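PDB 3R6O: 2-hydroxyhepta-2,4-diene-1, 7-dioateisomerase from Mycobacterium abscessus, which probably isomerises 2-hydroxyhepta-2,4-diene-1,7-dioate as a magnesium-binding enzyme of the fumarylacetoacetate hydrolase (FAH) family. Local coordinates for residues L96-P101 with T137-P142; H153-E158 with R296-G301; I190-V195 with P217-T222. All blocks are in the same frame, centred on the assembly; numbering follows the deposited sequence.

Contact 1 (L96-P101 with T137-P142); sequences LGAPIP and TSISGP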
# COMPACT_ATOMS: atom_id res chain seq x y z
N LEU A 96 -14.55 18.29 7.98
CA LEU A 96 -13.41 17.55 8.51
C LEU A 96 -13.02 16.39 7.60
O LEU A 96 -13.89 15.66 7.11
CB LEU A 96 -13.71 17.02 9.91
CG LEU A 96 -14.01 18.08 10.97
CD1 LEU A 96 -14.62 17.40 12.19
CD2 LEU A 96 -12.78 18.91 11.33
N GLY A 97 -11.73 16.29 7.31
CA GLY A 97 -11.21 15.28 6.43
C GLY A 97 -10.66 14.08 7.18
O GLY A 97 -10.69 14.03 8.41
N ALA A 98 -10.13 13.14 6.40
CA ALA A 98 -9.32 12.06 6.91
C ALA A 98 -8.13 12.70 7.67
O ALA A 98 -7.41 13.52 7.10
CB ALA A 98 -8.82 11.18 5.74
N PRO A 99 -7.94 12.36 8.95
CA PRO A 99 -6.84 13.02 9.69
C PRO A 99 -5.43 12.76 9.11
O PRO A 99 -4.57 13.66 9.15
CB PRO A 99 -6.99 12.45 11.11
CG PRO A 99 -8.44 12.03 11.18
CD PRO A 99 -8.75 11.50 9.84
N ILE A 100 -5.20 11.55 8.60
CA ILE A 100 -3.99 11.20 7.85
C ILE A 100 -4.40 10.97 6.39
O ILE A 100 -4.88 9.88 6.04
CB ILE A 100 -3.30 9.94 8.41
CG1 ILE A 100 -3.14 10.00 9.94
CG2 ILE A 100 -1.94 9.68 7.65
CD1 ILE A 100 -2.34 11.24 10.46
N PRO A 101 -4.27 12.00 5.55
CA PRO A 101 -4.89 11.86 4.25
C PRO A 101 -4.09 11.00 3.28
O PRO A 101 -4.67 10.47 2.34
CB PRO A 101 -5.00 13.29 3.73
CG PRO A 101 -4.47 14.19 4.75
CD PRO A 101 -3.96 13.40 5.90
N THR A 137 -5.59 4.91 -1.52
CA THR A 137 -6.58 5.82 -2.14
C THR A 137 -8.03 5.46 -1.76
O THR A 137 -8.97 6.03 -2.31
CB THR A 137 -6.45 5.88 -3.65
OG1 THR A 137 -6.50 4.57 -4.21
CG2 THR A 137 -5.10 6.59 -4.03
N SER A 138 -8.19 4.44 -0.91
CA SER A 138 -9.47 4.16 -0.28
C SER A 138 -9.79 5.13 0.88
O SER A 138 -10.95 5.22 1.29
CB SER A 138 -9.57 2.72 0.23
OG SER A 138 -8.67 2.43 1.30
N ILE A 139 -8.75 5.79 1.40
CA ILE A 139 -8.86 6.64 2.59
C ILE A 139 -9.88 7.72 2.32
O ILE A 139 -9.96 8.27 1.20
CB ILE A 139 -7.51 7.31 2.97
CG1 ILE A 139 -6.58 6.29 3.63
CG2 ILE A 139 -7.71 8.62 3.85
CD1 ILE A 139 -6.99 5.82 5.06
N SER A 140 -10.65 8.00 3.36
CA SER A 140 -11.81 8.84 3.29
C SER A 140 -12.08 9.47 4.63
O SER A 140 -11.55 9.03 5.67
CB SER A 140 -13.04 8.00 2.91
OG SER A 140 -13.88 8.81 2.17
N GLY A 141 -12.95 10.46 4.62
CA GLY A 141 -13.21 11.27 5.81
C GLY A 141 -14.37 10.80 6.65
O GLY A 141 -15.14 9.93 6.24
N PRO A 142 -14.57 11.42 7.82
CA PRO A 142 -15.57 10.96 8.79
C PRO A 142 -17.02 11.27 8.48
O PRO A 142 -17.90 10.82 9.22
CB PRO A 142 -15.18 11.73 10.05
CG PRO A 142 -14.61 12.98 9.50
CD PRO A 142 -13.76 12.52 8.38
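Backbone-to-side-chain packing without a direct hydrogen bond, with Ala-98 against Ile-139 at its core, joins residues 96-101, in the loop that leads into strand 106-110, to residues 137-142, which carry the short strand 139-140. The two chains come nearest where the CA atoms of Ala-98 and Gly-141 lie 4.1 Å apart. The methyl of Ala-98 presses against one branch of Ile-139: its CB stands only 3.4 Å from Ile-139 CG2, tighter than usual carbon packing. Ile-139 delivers that methyl because its CG2 extends opposite the backbone N while CG1 turns opposite the carbonyl carbon (chi1 -75°), which puts CG2, not CG1, against the loop. The same CG2 also lies 3.8 Å from Ile-100 O. A beta-branched residue suits this place, since CG2 stands close to the backbone and reaches the loop directly; a small alanine suits the facing place, because its CB is also within 3.5 Å of Ser-140 O. With no side chain at Gly-141, its CA lies 3.7 Å from Ala-98 N. Next comes Pro-142, whose CD lies 3.4 Å from Leu-96 O and equally near Gly-97 O, with its CG reaching toward Leu-96 CB. Having no N-H of its own, the proline turns carbon rather than a donor toward these two carbonyls. Around this seam, Gly-97 is bonded through its backbone to Ser-28, at the end of strand 25-28, while Ser-138 and Ser-140 pair with Cys-220 and Thr-222 in the parallel pairing of strands 139-140 and 220-221; the Ile-139 side chain also touches Cys-220 and Thr-222. Helix 63-67 packs through Ile-67 on Ile-100 and through Ala-63 on Pro-101.

Contact 2 (H153-E158 with R296-G301); sequences HALDYE and RYLRPG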
# COMPACT_ATOMS: atom_id res chain seq x y z
N HIS A 153 -22.84 -6.13 -5.04
CA HIS A 153 -24.16 -6.22 -4.44
C HIS A 153 -24.04 -6.79 -3.01
O HIS A 153 -25.01 -7.30 -2.45
CB HIS A 153 -25.01 -7.17 -5.30
CG HIS A 153 -25.39 -6.60 -6.64
ND1 HIS A 153 -24.50 -6.47 -7.68
CD2 HIS A 153 -26.59 -6.20 -7.12
CE1 HIS A 153 -25.12 -5.97 -8.73
NE2 HIS A 153 -26.40 -5.81 -8.42
N ALA A 154 -22.86 -6.68 -2.41
CA ALA A 154 -22.64 -7.22 -1.07
C ALA A 154 -21.61 -6.40 -0.35
O ALA A 154 -20.55 -6.91 0.00
CB ALA A 154 -22.21 -8.69 -1.15
N LEU A 155 -21.92 -5.13 -0.13
CA LEU A 155 -21.02 -4.20 0.53
C LEU A 155 -21.19 -4.24 2.04
O LEU A 155 -22.29 -3.98 2.57
CB LEU A 155 -21.25 -2.76 0.04
CG LEU A 155 -20.15 -1.75 0.43
CD1 LEU A 155 -18.86 -2.11 -0.26
CD2 LEU A 155 -20.60 -0.32 0.10
N ASP A 156 -20.10 -4.59 2.73
CA ASP A 156 -20.13 -4.73 4.17
C ASP A 156 -19.36 -3.60 4.90
O ASP A 156 -18.44 -3.00 4.35
CB ASP A 156 -19.57 -6.09 4.58
CG ASP A 156 -20.34 -6.71 5.72
OD1 ASP A 156 -21.14 -6.00 6.36
OD2 ASP A 156 -20.14 -7.93 5.99
N TYR A 157 -19.74 -3.40 6.15
CA TYR A 157 -19.15 -2.47 7.11
C TYR A 157 -18.37 -3.24 8.19
O TYR A 157 -18.71 -4.38 8.53
CB TYR A 157 -20.27 -1.62 7.77
CG TYR A 157 -21.34 -2.51 8.35
CD1 TYR A 157 -21.23 -3.00 9.66
CD2 TYR A 157 -22.41 -2.95 7.57
CE1 TYR A 157 -22.21 -3.89 10.19
CE2 TYR A 157 -23.39 -3.84 8.08
CZ TYR A 157 -23.27 -4.32 9.39
OH TYR A 157 -24.24 -5.18 9.91
N GLU A 158 -17.31 -2.61 8.70
CA GLU A 158 -16.48 -3.18 9.74
C GLU A 158 -15.86 -2.05 10.55
O GLU A 158 -14.83 -1.53 10.13
CB GLU A 158 -15.36 -3.97 9.13
CG GLU A 158 -15.78 -5.06 8.19
CD GLU A 158 -14.60 -5.89 7.71
OE1 GLU A 158 -13.64 -5.34 7.23
OE2 GLU A 158 -14.64 -7.13 7.83
N ARG A 296 -27.23 -8.32 5.88
CA ARG A 296 -27.59 -6.95 6.25
C ARG A 296 -26.55 -5.99 5.68
O ARG A 296 -26.09 -5.07 6.38
CB ARG A 296 -27.67 -6.80 7.77
CG ARG A 296 -28.54 -7.84 8.50
CD ARG A 296 -28.94 -7.30 9.86
NE ARG A 296 -29.85 -6.17 9.64
CZ ARG A 296 -30.33 -5.39 10.60
NH1 ARG A 296 -30.00 -5.60 11.90
NH2 ARG A 296 -31.14 -4.40 10.28
N TYR A 297 -26.19 -6.22 4.41
CA TYR A 297 -25.23 -5.42 3.67
C TYR A 297 -25.77 -3.98 3.48
O TYR A 297 -26.94 -3.70 3.68
CB TYR A 297 -24.86 -6.05 2.32
CG TYR A 297 -24.18 -7.42 2.39
CD1 TYR A 297 -22.98 -7.58 3.06
CD2 TYR A 297 -24.69 -8.53 1.71
CE1 TYR A 297 -22.34 -8.79 3.12
CE2 TYR A 297 -24.04 -9.78 1.76
CZ TYR A 297 -22.87 -9.89 2.46
OH TYR A 297 -22.22 -11.11 2.55
N LEU A 298 -24.85 -3.05 3.22
CA LEU A 298 -25.17 -1.64 3.05
C LEU A 298 -26.10 -1.49 1.85
O LEU A 298 -25.89 -2.11 0.81
CB LEU A 298 -23.91 -0.82 2.89
CG LEU A 298 -22.94 -0.92 4.08
CD1 LEU A 298 -21.58 -0.15 3.81
CD2 LEU A 298 -23.65 -0.40 5.32
N ARG A 299 -27.15 -0.70 2.04
CA ARG A 299 -28.18 -0.44 1.04
C ARG A 299 -28.09 1.03 0.65
O ARG A 299 -27.68 1.85 1.45
CB ARG A 299 -29.55 -0.71 1.64
CG ARG A 299 -29.78 -2.20 2.06
CD ARG A 299 -30.96 -2.31 3.04
NE ARG A 299 -30.68 -1.61 4.31
CZ ARG A 299 -31.42 -1.68 5.42
NH1 ARG A 299 -32.51 -2.45 5.52
NH2 ARG A 299 -31.02 -0.98 6.48
N PRO A 300 -28.44 1.37 -0.60
CA PRO A 300 -28.56 2.80 -0.96
C PRO A 300 -29.46 3.60 -0.00
O PRO A 300 -30.59 3.21 0.31
CB PRO A 300 -29.13 2.75 -2.37
CG PRO A 300 -29.80 1.42 -2.46
CD PRO A 300 -28.96 0.49 -1.65
N GLY A 301 -28.94 4.71 0.50
CA GLY A 301 -29.65 5.51 1.46
C GLY A 301 -29.46 5.16 2.93
O GLY A 301 -29.90 5.92 3.80
O HOH W 1 -24.61 -4.12 -0.69
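Tyr-297 and Leu-298 are two neighbouring bumps of the loop 296-301, and they settle on different parts of the chain 153-158 as it enters strand 155-165. The Tyr-297 ring lies over Ala-154, whose methyl makes a CH-pi contact 3.8 Å from CB to the ring centroid, 19° off the normal; a residue as small as alanine lets the ring lie this close. At the ring edge sits the carboxylate of Asp-156, its plane turned 85° to the ring, with OD2 held by a salt bridge to Arg-193. Leu-298 fills the hollow between Leu-155 and Tyr-157: CD1 rests 3.8 Å from Leu-155 CD2, and CD2 comes 3.6 Å from Tyr-157 CD2. Each leucine methyl thus has its own wall. Tyr-157 reaches this place with CG between backbone N and carbonyl carbon (chi1 53°), and its edge meets Arg-296 O, 3.4 Å from CE2, while its hydroxyl bonds Gly-287 O. Between the bumps, Leu-298 N gives a nearly straight 2.8 Å bond to Leu-155 O. A water bridges the same two residues, accepting from Leu-155 N and donating to Leu-298 O. The arrangement is a loop laid on the start of a sheet strand, which leads on to Glu-158, a magnesium-binding residue not coordinating the ion in this chain, and to the ligand Glu-160 of the FAH-family metal site.

Contact 3 (I190-V195 with P217-T222); sequences ITARDV and PTFCPT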
# COMPACT_ATOMS: atom_id res chain seq x y z
N ILE A 190 -14.36 -1.11 5.05
CA ILE A 190 -15.43 -1.40 4.10
C ILE A 190 -14.92 -2.42 3.10
O ILE A 190 -13.83 -2.23 2.52
CB ILE A 190 -15.87 -0.16 3.27
CG1 ILE A 190 -16.33 1.02 4.16
CG2 ILE A 190 -16.96 -0.56 2.16
CD1 ILE A 190 -17.63 0.85 4.93
N THR A 191 -15.75 -3.41 2.82
CA THR A 191 -15.36 -4.58 2.04
C THR A 191 -16.54 -5.02 1.15
O THR A 191 -17.67 -5.12 1.62
CB THR A 191 -14.96 -5.74 2.96
OG1 THR A 191 -13.88 -5.33 3.79
CG2 THR A 191 -14.50 -6.97 2.13
N ALA A 192 -16.27 -5.23 -0.13
CA ALA A 192 -17.24 -5.70 -1.09
C ALA A 192 -17.01 -7.20 -1.13
O ALA A 192 -16.07 -7.67 -1.76
CB ALA A 192 -16.97 -5.07 -2.46
N ARG A 193 -17.86 -7.96 -0.43
CA ARG A 193 -17.54 -9.35 -0.12
C ARG A 193 -17.65 -10.25 -1.34
O ARG A 193 -16.96 -11.29 -1.43
CB ARG A 193 -18.42 -9.88 1.01
CG ARG A 193 -18.15 -9.16 2.28
CD ARG A 193 -18.09 -10.04 3.49
NE ARG A 193 -18.08 -9.21 4.69
CZ ARG A 193 -17.00 -8.73 5.31
NH1 ARG A 193 -15.77 -8.99 4.86
NH2 ARG A 193 -17.15 -8.00 6.41
N ASP A 194 -18.52 -9.86 -2.27
CA ASP A 194 -18.72 -10.60 -3.53
C ASP A 194 -17.56 -10.38 -4.49
O ASP A 194 -17.16 -11.28 -5.19
CB ASP A 194 -20.06 -10.27 -4.18
CG ASP A 194 -20.33 -8.76 -4.37
OD1 ASP A 194 -19.71 -7.86 -3.77
OD2 ASP A 194 -21.31 -8.49 -5.10
N VAL A 195 -16.99 -9.18 -4.48
CA VAL A 195 -15.76 -8.91 -5.22
C VAL A 195 -14.55 -9.64 -4.61
O VAL A 195 -13.67 -10.10 -5.31
CB VAL A 195 -15.49 -7.40 -5.24
CG1 VAL A 195 -14.12 -7.15 -5.82
CG2 VAL A 195 -16.62 -6.67 -6.04
N PRO A 217 -12.12 3.48 -3.87
CA PRO A 217 -12.30 4.76 -3.18
C PRO A 217 -13.49 4.73 -2.22
O PRO A 217 -14.51 4.13 -2.53
CB PRO A 217 -12.60 5.73 -4.32
CG PRO A 217 -11.91 5.10 -5.53
CD PRO A 217 -12.22 3.64 -5.33
N THR A 218 -13.33 5.41 -1.10
CA THR A 218 -14.32 5.52 -0.01
C THR A 218 -14.37 4.32 0.93
O THR A 218 -15.10 4.37 1.93
CB THR A 218 -15.76 5.87 -0.47
OG1 THR A 218 -16.47 4.72 -0.96
CG2 THR A 218 -15.79 6.97 -1.51
N PHE A 219 -13.61 3.25 0.61
CA PHE A 219 -13.63 2.03 1.43
C PHE A 219 -12.82 2.08 2.75
O PHE A 219 -12.84 1.11 3.52
CB PHE A 219 -13.21 0.80 0.60
CG PHE A 219 -14.29 0.23 -0.28
CD1 PHE A 219 -15.33 1.01 -0.75
CD2 PHE A 219 -14.24 -1.10 -0.66
CE1 PHE A 219 -16.32 0.45 -1.57
CE2 PHE A 219 -15.21 -1.66 -1.48
CZ PHE A 219 -16.23 -0.89 -1.94
N CYS A 220 -12.13 3.17 3.03
CA CYS A 220 -11.45 3.33 4.34
C CYS A 220 -11.74 4.67 5.00
O CYS A 220 -10.85 5.53 5.17
CB CYS A 220 -9.94 3.12 4.23
SG CYS A 220 -9.16 2.75 5.84
N PRO A 221 -13.01 4.90 5.38
CA PRO A 221 -13.33 6.03 6.22
C PRO A 221 -12.47 6.08 7.49
O PRO A 221 -12.21 5.05 8.09
CB PRO A 221 -14.81 5.80 6.57
CG PRO A 221 -15.33 4.91 5.53
CD PRO A 221 -14.18 4.07 5.11
N THR A 222 -12.04 7.28 7.87
CA THR A 222 -11.20 7.50 9.06
C THR A 222 -11.56 8.84 9.73
O THR A 222 -12.10 9.75 9.08
CB THR A 222 -9.69 7.58 8.69
OG1 THR A 222 -9.46 8.70 7.82
CG2 THR A 222 -9.21 6.31 8.03
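Phe-219 and Ile-190 meet where a loop of the FAH-family domain packs on the end of strand 181-192, just after the magnesium ligand Asp-189. Along 217-222, Pro-217 and Thr-218 form the approach; Thr-218 OG1 donates to Pro-217 O at 2.6 Å, on a lone pair in the carbonyl plane, and that hydroxyl is also bonded to Ile-147 N. Phe-219 follows and carries most of the contact. Its carbonyl oxygen accepts a weak bond from Ile-190 N (3.1 Å, 133°), and its ring lies across the isoleucine side chain. A flat aromatic suits the place because it can cover a methyl and still reach Ala-192, whose CB sits at the ring edge, 4.0 Å from Phe-219 CE2. After Cys-220, whose side chain points away from 190-195 and touches Ile-139, Pro-221 sets its ring beside Ile-190, CD to CG1 3.9 Å. CG1 thus meets Pro-221 and the Phe-219 carbonyl oxygen, CG2 the Phe-219 ring. That split follows from the torsion: CG1 lies opposite the carbonyl carbon, CG2 opposite the backbone N (chi1 -57°). Ile-190 CG2 makes the CH-pi contact, standing 3.7 Å from the centroid of the Phe-219 ring, 13° off its normal.

How the contacts relate
From the N terminus, contact 1 closes first, bringing the loop after helix 70-79 against strand 139-140 across 35 intervening residues that include strands 106-110 and 130-134. Contact 2 then opens at 153-158 and closes only at 296-301, a loop of 137 residues. Contact 3 is nested inside it, joining the end of strand 181-192 to 217-222. Contacts 2 and 3 touch because strands 155-165 and 181-192 are sheet neighbours: Leu-155 packs on both Ile-190 and Phe-219, and the backbone N of Asp-156 probably bonds Thr-191 O. Contacts 1 and 3 meet through the parallel strands 139-140 and 220-221, whereas contacts 1 and 2 do not touch.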